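PDB 3VF1: 11R-lipoxygenase from Gersemia fruticosa, which probably catalyses, in a calcium-dependent manner and with a non-heme iron, the insertion of molecular oxygen into polyunsaturated fatty acids. Local coordinates for residues A[34-39]-A[93-98]; A[30-35]-A[59-64]; A[99-104]-A[125-130]; A[23-28]-A[70-75]. All blocks are in the same frame, centred on the assembly; numbering follows the deposited sequence.

Interaction 1: A[34-39]-A[93-98]; sequences AGTDAS and FGLKSD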
loop_
_atom_site.group_PDB
_atom_site.type_symbol
_atom_site.label_atom_id
_atom_site.label_comp_id
_atom_site.label_asym_id
_atom_site.label_seq_id
_atom_site.Cartn_x
_atom_site.Cartn_y
_atom_site.Cartn_z
ATOM N N ALA A 34 19.786 -21.081 -0.024
ATOM C CA ALA A 34 20.773 -21.880 0.690
ATOM C C ALA A 34 21.192 -23.073 -0.162
ATOM O O ALA A 34 20.381 -23.631 -0.904
ATOM C CB ALA A 34 20.210 -22.349 2.018
ATOM N N GLY A 35 22.460 -23.457 -0.053
ATOM C CA GLY A 35 22.984 -24.584 -0.803
ATOM C C GLY A 35 24.230 -24.217 -1.582
ATOM O O GLY A 35 24.850 -23.183 -1.327
ATOM N N THR A 36 24.597 -25.063 -2.540
ATOM C CA THR A 36 25.808 -24.853 -3.326
ATOM C C THR A 36 25.572 -25.119 -4.810
ATOM O O THR A 36 25.739 -24.228 -5.643
ATOM C CB THR A 36 26.949 -25.767 -2.840
ATOM O OG1 THR A 36 27.231 -25.493 -1.462
ATOM C CG2 THR A 36 28.208 -25.542 -3.668
ATOM N N ASP A 37 25.187 -26.349 -5.134
ATOM C CA ASP A 37 25.022 -26.754 -6.524
ATOM C C ASP A 37 23.775 -26.121 -7.136
ATOM O O ASP A 37 22.671 -26.650 -7.007
ATOM C CB ASP A 37 24.941 -28.279 -6.624
ATOM C CG ASP A 37 25.327 -28.795 -7.997
ATOM O OD1 ASP A 37 24.597 -28.507 -8.968
ATOM O OD2 ASP A 37 26.358 -29.490 -8.103
ATOM N N ALA A 38 23.955 -24.986 -7.804
ATOM C CA ALA A 38 22.843 -24.287 -8.437
ATOM C C ALA A 38 22.826 -24.540 -9.941
ATOM O O ALA A 38 22.296 -23.737 -10.710
ATOM C CB ALA A 38 22.937 -22.803 -8.161
ATOM N N SER A 39 23.407 -25.661 -10.355
ATOM C CA SER A 39 23.469 -26.019 -11.765
ATOM C C SER A 39 22.081 -26.310 -12.328
ATOM O O SER A 39 21.233 -26.891 -11.652
ATOM C CB SER A 39 24.364 -27.242 -11.961
ATOM O OG SER A 39 25.678 -26.993 -11.492
ATOM N N PHE A 93 23.024 -31.910 -8.492
ATOM C CA PHE A 93 23.120 -33.242 -7.910
ATOM C C PHE A 93 23.096 -33.183 -6.384
ATOM O O PHE A 93 22.099 -33.544 -5.757
ATOM C CB PHE A 93 24.400 -33.939 -8.383
ATOM C CG PHE A 93 24.417 -34.259 -9.855
ATOM C CD1 PHE A 93 23.250 -34.594 -10.527
ATOM C CD2 PHE A 93 25.605 -34.227 -10.565
ATOM C CE1 PHE A 93 23.272 -34.889 -11.878
ATOM C CE2 PHE A 93 25.632 -34.520 -11.916
ATOM C CZ PHE A 93 24.465 -34.852 -12.573
ATOM N N GLY A 94 24.195 -32.722 -5.791
ATOM C CA GLY A 94 24.329 -32.696 -4.345
ATOM C C GLY A 94 24.113 -31.322 -3.743
ATOM O O GLY A 94 24.705 -30.338 -4.190
ATOM N N LEU A 95 23.265 -31.261 -2.718
ATOM C CA LEU A 95 22.964 -30.010 -2.028
ATOM C C LEU A 95 22.550 -28.932 -3.021
ATOM O O LEU A 95 23.128 -27.846 -3.062
ATOM C CB LEU A 95 24.171 -29.552 -1.204
ATOM C CG LEU A 95 23.923 -28.396 -0.231
ATOM C CD1 LEU A 95 22.811 -28.737 0.752
ATOM C CD2 LEU A 95 25.201 -28.044 0.511
ATOM N N LYS A 96 21.525 -29.243 -3.805
ATOM C CA LYS A 96 21.063 -28.347 -4.861
ATOM C C LYS A 96 20.523 -27.045 -4.281
ATOM O O LYS A 96 19.707 -27.055 -3.359
ATOM C CB LYS A 96 19.997 -29.035 -5.719
ATOM C CG LYS A 96 18.829 -29.625 -4.934
ATOM C CD LYS A 96 18.095 -30.680 -5.746
ATOM C CE LYS A 96 17.278 -31.608 -4.858
ATOM N NZ LYS A 96 16.250 -30.879 -4.066
ATOM N N SER A 97 20.992 -25.924 -4.822
ATOM C CA SER A 97 20.546 -24.611 -4.382
ATOM C C SER A 97 19.667 -23.983 -5.452
ATOM O O SER A 97 20.021 -23.985 -6.630
ATOM C CB SER A 97 21.750 -23.709 -4.108
ATOM O OG SER A 97 21.345 -22.413 -3.705
ATOM N N ASP A 98 18.520 -23.452 -5.041
ATOM C CA ASP A 98 17.638 -22.760 -5.969
ATOM C C ASP A 98 18.334 -21.523 -6.520
ATOM O O ASP A 98 18.763 -20.650 -5.765
ATOM C CB ASP A 98 16.329 -22.368 -5.285
ATOM C CG ASP A 98 15.449 -23.564 -4.982
ATOM O OD1 ASP A 98 15.537 -24.571 -5.717
ATOM O OD2 ASP A 98 14.666 -23.497 -4.012
#
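Ser97 points its CB at the backbone of Gly35, which offers no side chain in return. Ser97 CB lies 3.6 Å from Gly35 C. A CB on Gly35 would collide with it, and the backbone angles of Gly35 call for glycine in any case. The Ser97 hydroxyl swings opposite its own N (chi1 179°), which carries OG to Ala34 O for a weak hydrogen bond. Thr36 and Leu95 slant across each other, with Thr36 OG1 3.8 Å from Leu95 CD2. Next to them, Leu95 O accepts two N-H groups: Thr36 N nearly in line with the carbonyl, and Asp37 N from above its plane. Ser97 N returns a bond of 2.8 Å to Asp37 O. The Asp37 side chain passes Gly94, its CB 3.2 Å from Gly94 O. Asp37 OD1 accepts from Ser39 OG at 3.1 Å, above the carboxylate plane. With alanine in place of Asp37, the Ser39 hydroxyl would probably lose this acceptor and be freer to rotate. Gly35 and Asp98 are predicted calcium ligands. Both loops cross between the two sheets of the PLAT beta sandwich: segment 34-39 leads into strand 40-46, and segment 93-98 leads into strand 100-109.

Interaction 2: A[30-35]-A[59-64]; sequences DLRGAG and KYFHND. Unlike the reference sequence in segment 59-64: Tyr60 (reference Asp).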
loop_
_atom_site.group_PDB
_atom_site.type_symbol
_atom_site.label_atom_id
_atom_site.label_comp_id
_atom_site.label_asym_id
_atom_site.label_seq_id
_atom_site.Cartn_x
_atom_site.Cartn_y
_atom_site.Cartn_z
ATOM N N ASP A 30 19.811 -10.618 -7.124
ATOM C CA ASP A 30 20.366 -10.172 -5.850
ATOM C C ASP A 30 19.953 -11.072 -4.687
ATOM O O ASP A 30 20.469 -10.937 -3.578
ATOM C CB ASP A 30 19.966 -8.720 -5.565
ATOM C CG ASP A 30 18.461 -8.520 -5.546
ATOM O OD1 ASP A 30 17.728 -9.500 -5.298
ATOM O OD2 ASP A 30 18.010 -7.377 -5.777
ATOM N N LEU A 31 19.024 -11.989 -4.938
ATOM C CA LEU A 31 18.613 -12.945 -3.918
ATOM C C LEU A 31 19.517 -14.171 -3.960
ATOM O O LEU A 31 20.145 -14.455 -4.979
ATOM C CB LEU A 31 17.154 -13.358 -4.112
ATOM C CG LEU A 31 16.134 -12.217 -4.096
ATOM C CD1 LEU A 31 14.722 -12.769 -4.195
ATOM C CD2 LEU A 31 16.293 -11.361 -2.848
ATOM N N ARG A 32 19.576 -14.891 -2.846
ATOM C CA ARG A 32 20.486 -16.020 -2.708
ATOM C C ARG A 32 19.915 -17.056 -1.748
ATOM O O ARG A 32 19.802 -16.809 -0.549
ATOM C CB ARG A 32 21.844 -15.529 -2.202
ATOM C CG ARG A 32 22.787 -16.622 -1.727
ATOM C CD ARG A 32 23.398 -17.394 -2.882
ATOM N NE ARG A 32 24.425 -18.323 -2.412
ATOM C CZ ARG A 32 24.192 -19.567 -2.003
ATOM N NH1 ARG A 32 22.961 -20.063 -2.009
ATOM N NH2 ARG A 32 25.200 -20.324 -1.590
ATOM N N GLY A 33 19.556 -18.218 -2.283
ATOM C CA GLY A 33 19.027 -19.296 -1.472
ATOM C C GLY A 33 20.137 -20.006 -0.723
ATOM O O GLY A 33 21.294 -19.587 -0.770
ATOM N N ALA A 34 19.786 -21.081 -0.024
ATOM C CA ALA A 34 20.773 -21.880 0.690
ATOM C C ALA A 34 21.192 -23.073 -0.162
ATOM O O ALA A 34 20.381 -23.631 -0.904
ATOM C CB ALA A 34 20.210 -22.349 2.018
ATOM N N GLY A 35 22.460 -23.457 -0.053
ATOM C CA GLY A 35 22.984 -24.584 -0.803
ATOM C C GLY A 35 24.230 -24.217 -1.582
ATOM O O GLY A 35 24.850 -23.183 -1.327
ATOM N N LYS A 59 26.675 -24.099 -12.080
ATOM C CA LYS A 59 26.781 -22.944 -11.199
ATOM C C LYS A 59 27.066 -23.400 -9.775
ATOM O O LYS A 59 26.315 -24.193 -9.206
ATOM C CB LYS A 59 25.493 -22.122 -11.240
ATOM C CG LYS A 59 25.495 -20.914 -10.312
ATOM C CD LYS A 59 26.624 -19.950 -10.644
ATOM C CE LYS A 59 26.572 -18.715 -9.758
ATOM N NZ LYS A 59 27.719 -17.796 -9.996
ATOM N N TYR A 60 28.155 -22.895 -9.207
ATOM C CA TYR A 60 28.541 -23.246 -7.847
ATOM C C TYR A 60 28.783 -21.986 -7.026
ATOM O O TYR A 60 29.489 -21.076 -7.462
ATOM C CB TYR A 60 29.804 -24.110 -7.858
ATOM C CG TYR A 60 29.683 -25.356 -8.706
ATOM C CD1 TYR A 60 29.000 -26.472 -8.241
ATOM C CD2 TYR A 60 30.257 -25.419 -9.969
ATOM C CE1 TYR A 60 28.887 -27.613 -9.011
ATOM C CE2 TYR A 60 30.151 -26.557 -10.747
ATOM C CZ TYR A 60 29.465 -27.651 -10.264
ATOM O OH TYR A 60 29.356 -28.786 -11.034
ATOM N N PHE A 61 28.192 -21.936 -5.837
ATOM C CA PHE A 61 28.346 -20.785 -4.957
ATOM C C PHE A 61 29.479 -21.010 -3.961
ATOM O O PHE A 61 29.431 -21.934 -3.148
ATOM C CB PHE A 61 27.040 -20.498 -4.216
ATOM C CG PHE A 61 25.966 -19.912 -5.089
ATOM C CD1 PHE A 61 26.076 -18.617 -5.567
ATOM C CD2 PHE A 61 24.845 -20.654 -5.429
ATOM C CE1 PHE A 61 25.091 -18.072 -6.370
ATOM C CE2 PHE A 61 23.856 -20.112 -6.232
ATOM C CZ PHE A 61 23.980 -18.820 -6.702
ATOM N N HIS A 62 30.496 -20.157 -4.034
ATOM C CA HIS A 62 31.659 -20.264 -3.158
ATOM C C HIS A 62 31.249 -20.124 -1.695
ATOM O O HIS A 62 31.303 -21.090 -0.932
ATOM C CB HIS A 62 32.700 -19.198 -3.517
ATOM C CG HIS A 62 33.108 -19.213 -4.957
ATOM N ND1 HIS A 62 32.473 -18.458 -5.920
ATOM C CD2 HIS A 62 34.087 -19.894 -5.600
ATOM C CE1 HIS A 62 33.043 -18.670 -7.092
ATOM N NE2 HIS A 62 34.024 -19.538 -6.926
ATOM N N ASN A 63 30.837 -18.920 -1.312
ATOM C CA ASN A 63 30.384 -18.661 0.049
ATOM C C ASN A 63 28.876 -18.432 0.083
ATOM O O ASN A 63 28.208 -18.509 -0.949
ATOM C CB ASN A 63 31.123 -17.459 0.645
ATOM C CG ASN A 63 30.963 -16.202 -0.188
ATOM O OD1 ASN A 63 30.035 -15.420 0.020
ATOM N ND2 ASN A 63 31.874 -15.998 -1.132
ATOM N N ASP A 64 28.341 -18.155 1.267
ATOM C CA ASP A 64 26.903 -17.981 1.430
ATOM C C ASP A 64 26.462 -16.547 1.140
ATOM O O ASP A 64 25.366 -16.320 0.628
ATOM C CB ASP A 64 26.480 -18.370 2.848
ATOM C CG ASP A 64 24.979 -18.294 3.049
ATOM O OD1 ASP A 64 24.235 -18.577 2.087
ATOM O OD2 ASP A 64 24.543 -17.949 4.168
#
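The Arg32 guanidinium lies flat on the Phe61 ring, and Asp64 OD1 sits over its opposite face. The centres of guanidinium and ring are 4.0 Å apart and their planes differ by 21°. This is a cation-pi stack, with Arg32 NE above the ring but displaced toward its rim. Farther back, Arg32 CD makes a CH-pi contact, 3.9 Å from the Phe61 centroid and almost straight above it. The bend of the arginine chain at chi2 (75°) helps to bring CD and the guanidinium over the same ring face. At the edge, Arg32 NH2 gives an in-plane hydrogen bond of 2.9 Å to Gly35 O. Asn63 O is also near that plane, 3.6 Å from Arg32 NH2. Asp64 OD1 is 4.2 Å from Arg32 NH2, too far for a salt bridge and with no N-H pointing at it, so any attraction is probably of charge alone. A methionine in place of Arg32 would probably cost Phe61 its cation-pi partner, leave Gly35 O without this donor and remove the positive charge near Asp64. The arginine thus ties together a loop holding Gly33 and Gly35, both predicted calcium ligands. Ser97 and Ala38 pack nearby, against Arg32 and Phe61 respectively. Within the PLAT beta sandwich, segment 30-35 follows strand 20-28, and segment 59-64 links strand 55-57 to strand 70-77.

Interaction 3: A[99-104]-A[125-130]; sequences WYIAKV and RWVIKQ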
loop_
_atom_site.group_PDB
_atom_site.type_symbol
_atom_site.label_atom_id
_atom_site.label_comp_id
_atom_site.label_asym_id
_atom_site.label_seq_id
_atom_site.Cartn_x
_atom_site.Cartn_y
_atom_site.Cartn_z
ATOM N N TRP A 99 18.453 -21.462 -7.841
ATOM C CA TRP A 99 19.120 -20.350 -8.504
ATOM C C TRP A 99 18.130 -19.234 -8.809
ATOM O O TRP A 99 17.173 -19.432 -9.558
ATOM C CB TRP A 99 19.768 -20.834 -9.804
ATOM C CG TRP A 99 20.833 -19.922 -10.334
ATOM C CD1 TRP A 99 21.166 -18.684 -9.862
ATOM C CD2 TRP A 99 21.711 -20.180 -11.437
ATOM N NE1 TRP A 99 22.196 -18.156 -10.605
ATOM C CE2 TRP A 99 22.548 -19.054 -11.578
ATOM C CE3 TRP A 99 21.870 -21.253 -12.320
ATOM C CZ2 TRP A 99 23.529 -18.972 -12.564
ATOM C CZ3 TRP A 99 22.845 -21.169 -13.298
ATOM C CH2 TRP A 99 23.661 -20.036 -13.413
ATOM N N TYR A 100 18.358 -18.065 -8.221
ATOM C CA TYR A 100 17.545 -16.893 -8.526
ATOM C C TYR A 100 18.210 -16.102 -9.644
ATOM O O TYR A 100 19.245 -15.466 -9.439
ATOM C CB TYR A 100 17.359 -16.013 -7.290
ATOM C CG TYR A 100 16.502 -14.798 -7.551
ATOM C CD1 TYR A 100 15.118 -14.892 -7.570
ATOM C CD2 TYR A 100 17.078 -13.558 -7.788
ATOM C CE1 TYR A 100 14.330 -13.783 -7.815
ATOM C CE2 TYR A 100 16.300 -12.444 -8.034
ATOM C CZ TYR A 100 14.926 -12.562 -8.045
ATOM O OH TYR A 100 14.146 -11.455 -8.290
ATOM N N ILE A 101 17.606 -16.147 -10.826
ATOM C CA ILE A 101 18.207 -15.566 -12.020
ATOM C C ILE A 101 17.547 -14.246 -12.407
ATOM O O ILE A 101 16.326 -14.167 -12.545
ATOM C CB ILE A 101 18.112 -16.541 -13.207
ATOM C CG1 ILE A 101 18.858 -17.838 -12.882
ATOM C CG2 ILE A 101 18.675 -15.903 -14.471
ATOM C CD1 ILE A 101 18.685 -18.927 -13.915
ATOM N N ALA A 102 18.365 -13.213 -12.579
ATOM C CA ALA A 102 17.878 -11.914 -13.023
ATOM C C ALA A 102 17.409 -12.009 -14.469
ATOM O O ALA A 102 16.231 -11.802 -14.764
ATOM C CB ALA A 102 18.968 -10.863 -12.885
ATOM N N LYS A 103 18.337 -12.326 -15.368
ATOM C CA LYS A 103 18.006 -12.506 -16.776
ATOM C C LYS A 103 19.063 -13.338 -17.493
ATOM O O LYS A 103 20.174 -13.517 -16.994
ATOM C CB LYS A 103 17.855 -11.151 -17.470
ATOM C CG LYS A 103 19.107 -10.293 -17.446
ATOM C CD LYS A 103 18.825 -8.897 -17.981
ATOM C CE LYS A 103 20.047 -7.998 -17.881
ATOM N NZ LYS A 103 19.752 -6.608 -18.325
ATOM N N VAL A 104 18.702 -13.845 -18.667
ATOM C CA VAL A 104 19.615 -14.633 -19.484
ATOM C C VAL A 104 19.817 -13.954 -20.835
ATOM O O VAL A 104 18.868 -13.462 -21.442
ATOM C CB VAL A 104 19.081 -16.059 -19.710
ATOM C CG1 VAL A 104 20.038 -16.855 -20.586
ATOM C CG2 VAL A 104 18.862 -16.760 -18.378
ATOM N N ARG A 125 13.212 -14.824 -11.315
ATOM C CA ARG A 125 12.474 -15.914 -10.693
ATOM C C ARG A 125 13.450 -16.938 -10.129
ATOM O O ARG A 125 14.607 -16.997 -10.544
ATOM C CB ARG A 125 11.584 -16.613 -11.722
ATOM C CG ARG A 125 10.626 -15.708 -12.477
ATOM C CD ARG A 125 9.386 -15.388 -11.665
ATOM N NE ARG A 125 8.257 -15.037 -12.526
ATOM C CZ ARG A 125 7.408 -15.914 -13.052
ATOM N NH1 ARG A 125 7.539 -17.214 -12.813
ATOM N NH2 ARG A 125 6.416 -15.491 -13.822
ATOM N N TRP A 126 12.981 -17.741 -9.181
ATOM C CA TRP A 126 13.725 -18.915 -8.746
ATOM C C TRP A 126 13.392 -20.055 -9.700
ATOM O O TRP A 126 12.235 -20.224 -10.082
ATOM C CB TRP A 126 13.340 -19.311 -7.320
ATOM C CG TRP A 126 13.596 -18.254 -6.287
ATOM C CD1 TRP A 126 12.750 -17.250 -5.915
ATOM C CD2 TRP A 126 14.772 -18.106 -5.481
ATOM N NE1 TRP A 126 13.327 -16.483 -4.932
ATOM C CE2 TRP A 126 14.569 -16.988 -4.647
ATOM C CE3 TRP A 126 15.976 -18.807 -5.384
ATOM C CZ2 TRP A 126 15.525 -16.554 -3.732
ATOM C CZ3 TRP A 126 16.925 -18.376 -4.475
ATOM C CH2 TRP A 126 16.695 -17.261 -3.662
ATOM N N VAL A 127 14.398 -20.831 -10.093
ATOM C CA VAL A 127 14.163 -21.960 -10.988
ATOM C C VAL A 127 13.359 -23.054 -10.290
ATOM O O VAL A 127 12.367 -23.547 -10.831
ATOM C CB VAL A 127 15.480 -22.565 -11.531
ATOM C CG1 VAL A 127 16.239 -21.536 -12.353
ATOM C CG2 VAL A 127 16.348 -23.099 -10.398
ATOM N N ILE A 128 13.779 -23.416 -9.082
ATOM C CA ILE A 128 13.132 -24.483 -8.329
ATOM C C ILE A 128 13.066 -25.775 -9.154
ATOM O O ILE A 128 14.034 -26.535 -9.187
ATOM C CB ILE A 128 11.724 -24.063 -7.857
ATOM C CG1 ILE A 128 11.806 -22.760 -7.059
ATOM C CG2 ILE A 128 11.096 -25.162 -7.011
ATOM C CD1 ILE A 128 10.459 -22.212 -6.643
ATOM N N LYS A 129 11.937 -26.022 -9.813
ATOM C CA LYS A 129 11.789 -27.210 -10.649
ATOM C C LYS A 129 12.033 -26.858 -12.118
ATOM O O LYS A 129 13.142 -27.023 -12.623
ATOM C CB LYS A 129 10.401 -27.841 -10.476
ATOM C CG LYS A 129 9.882 -27.859 -9.048
ATOM C CD LYS A 129 8.703 -28.814 -8.889
ATOM C CE LYS A 129 7.662 -28.618 -9.983
ATOM N NZ LYS A 129 6.479 -29.500 -9.788
ATOM N N GLN A 130 11.005 -26.349 -12.793
ATOM C CA GLN A 130 11.095 -26.050 -14.216
ATOM C C GLN A 130 10.490 -24.683 -14.515
ATOM O O GLN A 130 9.343 -24.415 -14.162
ATOM C CB GLN A 130 10.386 -27.132 -15.032
ATOM C CG GLN A 130 10.435 -26.910 -16.535
ATOM C CD GLN A 130 9.805 -28.051 -17.309
ATOM O OE1 GLN A 130 9.545 -29.122 -16.760
ATOM N NE2 GLN A 130 9.551 -27.826 -18.594
#
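Tyr100 meets one face of Trp126 twice, first with its CB and then with the edge of its ring. The contact belongs to the PLAT beta sandwich, where strand 100-109 runs beside the chain leaving strand 116-124. Tyr100 CB sits almost straight above the six-membered ring of Trp126, 3.6 Å from its centroid, as a CH-pi contact. The phenol ring then reaches the five-membered ring edge-to-face, with planes at 55°. Tyr100 CD1 leads this approach, 3.6 Å from Trp126 NE1. With its ring trans to the backbone N (chi1 -179°), the tyrosine crosses the indole at about a right angle. Tyr100 and Trp126 form an antiparallel non-hydrogen-bonded pair, with both side chains on the same face of the sheet. Ile101 and Arg125 are the hydrogen-bonded pair next to them. Ile101 N donates to Arg125 O at 3.1 Å, while the return bond from Arg125 N is weak. On the other side of the Tyr100-Trp126 pair, Val127 N donates to Trp99 O at 3.2 Å. Ala102 and Lys103 both face Glu27 in a classic beta bulge, and the chain turns a corner there. Leu31 and Asp98 pack on Trp126. Lys191 adds a cation-pi contact to its indole, and Asp192 accepts from its backbone N. The Val127 methyls also pack on segment 99-104: Val127 CG2 is 4.1 Å from Trp99 CB, and Val127 CG1 is 3.9 Å from Ile101 CD1.

Interaction 4: A[23-28]-A[70-75]; sequences KITVET and TDTYDQ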
loop_
_atom_site.group_PDB
_atom_site.type_symbol
_atom_site.label_atom_id
_atom_site.label_comp_id
_atom_site.label_asym_id
_atom_site.label_seq_id
_atom_site.Cartn_x
_atom_site.Cartn_y
_atom_site.Cartn_z
ATOM N N LYS A 23 26.222 -18.466 -27.306
ATOM C CA LYS A 23 26.904 -17.861 -26.167
ATOM C C LYS A 23 25.888 -17.440 -25.110
ATOM O O LYS A 23 25.328 -16.345 -25.170
ATOM C CB LYS A 23 27.735 -16.657 -26.608
ATOM C CG LYS A 23 28.505 -16.001 -25.475
ATOM C CD LYS A 23 29.439 -14.921 -25.989
ATOM C CE LYS A 23 30.263 -14.319 -24.865
ATOM N NZ LYS A 23 31.266 -13.340 -25.371
ATOM N N ILE A 24 25.658 -18.321 -24.141
ATOM C CA ILE A 24 24.653 -18.093 -23.111
ATOM C C ILE A 24 25.263 -17.428 -21.882
ATOM O O ILE A 24 26.158 -17.982 -21.247
ATOM C CB ILE A 24 23.994 -19.417 -22.688
ATOM C CG1 ILE A 24 23.432 -20.140 -23.915
ATOM C CG2 ILE A 24 22.898 -19.161 -21.661
ATOM C CD1 ILE A 24 22.932 -21.539 -23.629
ATOM N N THR A 25 24.768 -16.241 -21.552
ATOM C CA THR A 25 25.235 -15.504 -20.382
ATOM C C THR A 25 24.123 -15.401 -19.345
ATOM O O THR A 25 23.030 -14.917 -19.639
ATOM C CB THR A 25 25.693 -14.085 -20.755
ATOM O OG1 THR A 25 26.674 -14.152 -21.796
ATOM C CG2 THR A 25 26.284 -13.379 -19.542
ATOM N N VAL A 26 24.409 -15.852 -18.129
ATOM C CA VAL A 26 23.424 -15.839 -17.056
ATOM C C VAL A 26 23.801 -14.827 -15.983
ATOM O O VAL A 26 24.883 -14.900 -15.400
ATOM C CB VAL A 26 23.293 -17.226 -16.402
ATOM C CG1 VAL A 26 22.241 -17.199 -15.301
ATOM C CG2 VAL A 26 22.952 -18.276 -17.448
ATOM N N GLU A 27 22.902 -13.882 -15.726
ATOM C CA GLU A 27 23.097 -12.916 -14.653
ATOM C C GLU A 27 22.285 -13.322 -13.432
ATOM O O GLU A 27 21.057 -13.392 -13.488
ATOM C CB GLU A 27 22.686 -11.516 -15.106
ATOM C CG GLU A 27 23.472 -10.996 -16.298
ATOM C CD GLU A 27 23.221 -9.523 -16.561
ATOM O OE1 GLU A 27 22.447 -8.905 -15.800
ATOM O OE2 GLU A 27 23.802 -8.983 -17.528
ATOM N N THR A 28 22.976 -13.595 -12.332
ATOM C CA THR A 28 22.315 -13.980 -11.091
ATOM C C THR A 28 21.693 -12.757 -10.427
ATOM O O THR A 28 22.289 -11.680 -10.405
ATOM C CB THR A 28 23.303 -14.637 -10.111
ATOM O OG1 THR A 28 23.946 -15.749 -10.748
ATOM C CG2 THR A 28 22.582 -15.118 -8.858
ATOM N N THR A 70 28.084 -12.745 -12.941
ATOM C CA THR A 70 27.771 -13.255 -14.271
ATOM C C THR A 70 28.502 -14.563 -14.557
ATOM O O THR A 70 29.617 -14.783 -14.081
ATOM C CB THR A 70 28.159 -12.235 -15.360
ATOM O OG1 THR A 70 27.341 -11.064 -15.239
ATOM C CG2 THR A 70 27.980 -12.831 -16.752
ATOM N N ASP A 71 27.859 -15.427 -15.335
ATOM C CA ASP A 71 28.484 -16.652 -15.812
ATOM C C ASP A 71 28.210 -16.803 -17.303
ATOM O O ASP A 71 27.056 -16.849 -17.727
ATOM C CB ASP A 71 27.945 -17.868 -15.060
ATOM C CG ASP A 71 28.239 -17.813 -13.575
ATOM O OD1 ASP A 71 29.369 -18.165 -13.178
ATOM O OD2 ASP A 71 27.337 -17.422 -12.805
ATOM N N THR A 72 29.275 -16.875 -18.095
ATOM C CA THR A 72 29.141 -16.994 -19.542
ATOM C C THR A 72 29.466 -18.412 -19.996
ATOM O O THR A 72 30.426 -19.022 -19.526
ATOM C CB THR A 72 30.057 -15.994 -20.271
ATOM O OG1 THR A 72 29.635 -14.656 -19.976
ATOM C CG2 THR A 72 30.008 -16.215 -21.776
ATOM N N TYR A 73 28.656 -18.930 -20.915
ATOM C CA TYR A 73 28.816 -20.293 -21.405
ATOM C C TYR A 73 28.826 -20.326 -22.929
ATOM O O TYR A 73 27.955 -19.745 -23.575
ATOM C CB TYR A 73 27.676 -21.177 -20.895
ATOM C CG TYR A 73 27.521 -21.192 -19.391
ATOM C CD1 TYR A 73 26.868 -20.159 -18.731
ATOM C CD2 TYR A 73 28.014 -22.246 -18.630
ATOM C CE1 TYR A 73 26.718 -20.170 -17.356
ATOM C CE2 TYR A 73 27.868 -22.266 -17.256
ATOM C CZ TYR A 73 27.220 -21.225 -16.624
ATOM O OH TYR A 73 27.070 -21.238 -15.256
ATOM N N ASP A 74 29.817 -21.007 -23.499
ATOM C CA ASP A 74 29.851 -21.255 -24.935
ATOM C C ASP A 74 29.252 -22.628 -25.207
ATOM O O ASP A 74 29.557 -23.592 -24.505
ATOM C CB ASP A 74 31.285 -21.190 -25.459
ATOM C CG ASP A 74 31.876 -19.795 -25.370
ATOM O OD1 ASP A 74 31.128 -18.817 -25.580
ATOM O OD2 ASP A 74 33.089 -19.676 -25.093
ATOM N N GLN A 75 28.395 -22.718 -26.219
ATOM C CA GLN A 75 27.679 -23.961 -26.490
ATOM C C GLN A 75 27.487 -24.221 -27.980
ATOM O O GLN A 75 27.773 -23.365 -28.817
ATOM C CB GLN A 75 26.315 -23.941 -25.796
ATOM C CG GLN A 75 26.380 -23.828 -24.281
ATOM C CD GLN A 75 26.965 -25.062 -23.625
ATOM O OE1 GLN A 75 27.552 -25.915 -24.291
ATOM N NE2 GLN A 75 26.801 -25.168 -22.311
HETATM O O HOH W 1 25.757 -15.563 -13.102
#
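Tyr73 packs beside Ile24, with which it is paired in the sheet, and reaches Val26 with its ring. Tyr73 CB is 3.6 Å from Ile24 O. From there chi1 (-56°) sets the ring beside the backbone N, and Tyr73 CD1 comes to 3.4 Å from the same Ile24 O, which lies in the ring plane at its edge. Tyr73 CE1 is 4.2 Å from Val26 CG2. At the tip, Tyr73 OH bonds to the carbonyl of Asp58, a predicted calcium ligand. The backbones are antiparallel neighbours in one sheet of the PLAT sandwich. Ile24 pairs with Tyr73 and Val26 with Asp71, each through two hydrogen bonds; that from Val26 N to Asp71 O is nearly straight, at 176°. Leu57 of the other sheet packs on Val26 and Tyr73. On the opposite face Thr25 CG2 touches Thr70 CG2, and the extended Lys23 lays CE against Thr72 CG2. At one end a water lies between Val26 O, Thr28 OG1 and Asp71 OD2, and Asp71 also forms a salt bridge with Lys59. The sheet is therefore two-sided: a mainly apolar face toward the other sheet, with Asp71 and the Tyr73 hydroxyl given polar partners, and a face of threonines and charged groups, much of it exposed.

Overall arrangement
All four contacts lie in the PLAT beta sandwich. Interactions 1 and 2 are surface contacts between loops, share Ala34 and Gly35, and touch directly. Interaction 1 rests mainly on backbone bonds, interaction 2 on a stacked arginine. Interaction 3 is the buried one and is rich in aromatic and apolar groups. Interaction 4 is regular strand pairing, partly buried. Interactions 3 and 4 both reach the same sheet, where strands 20-28 and 100-109 are neighbours; Ala102 N meets Glu27 O, and Trp99 NE1 meets Thr28 OG1. Lys59 also links interactions 2 and 4. Trp126 of interaction 3 also touches Gly33 of interaction 2, a predicted calcium ligand.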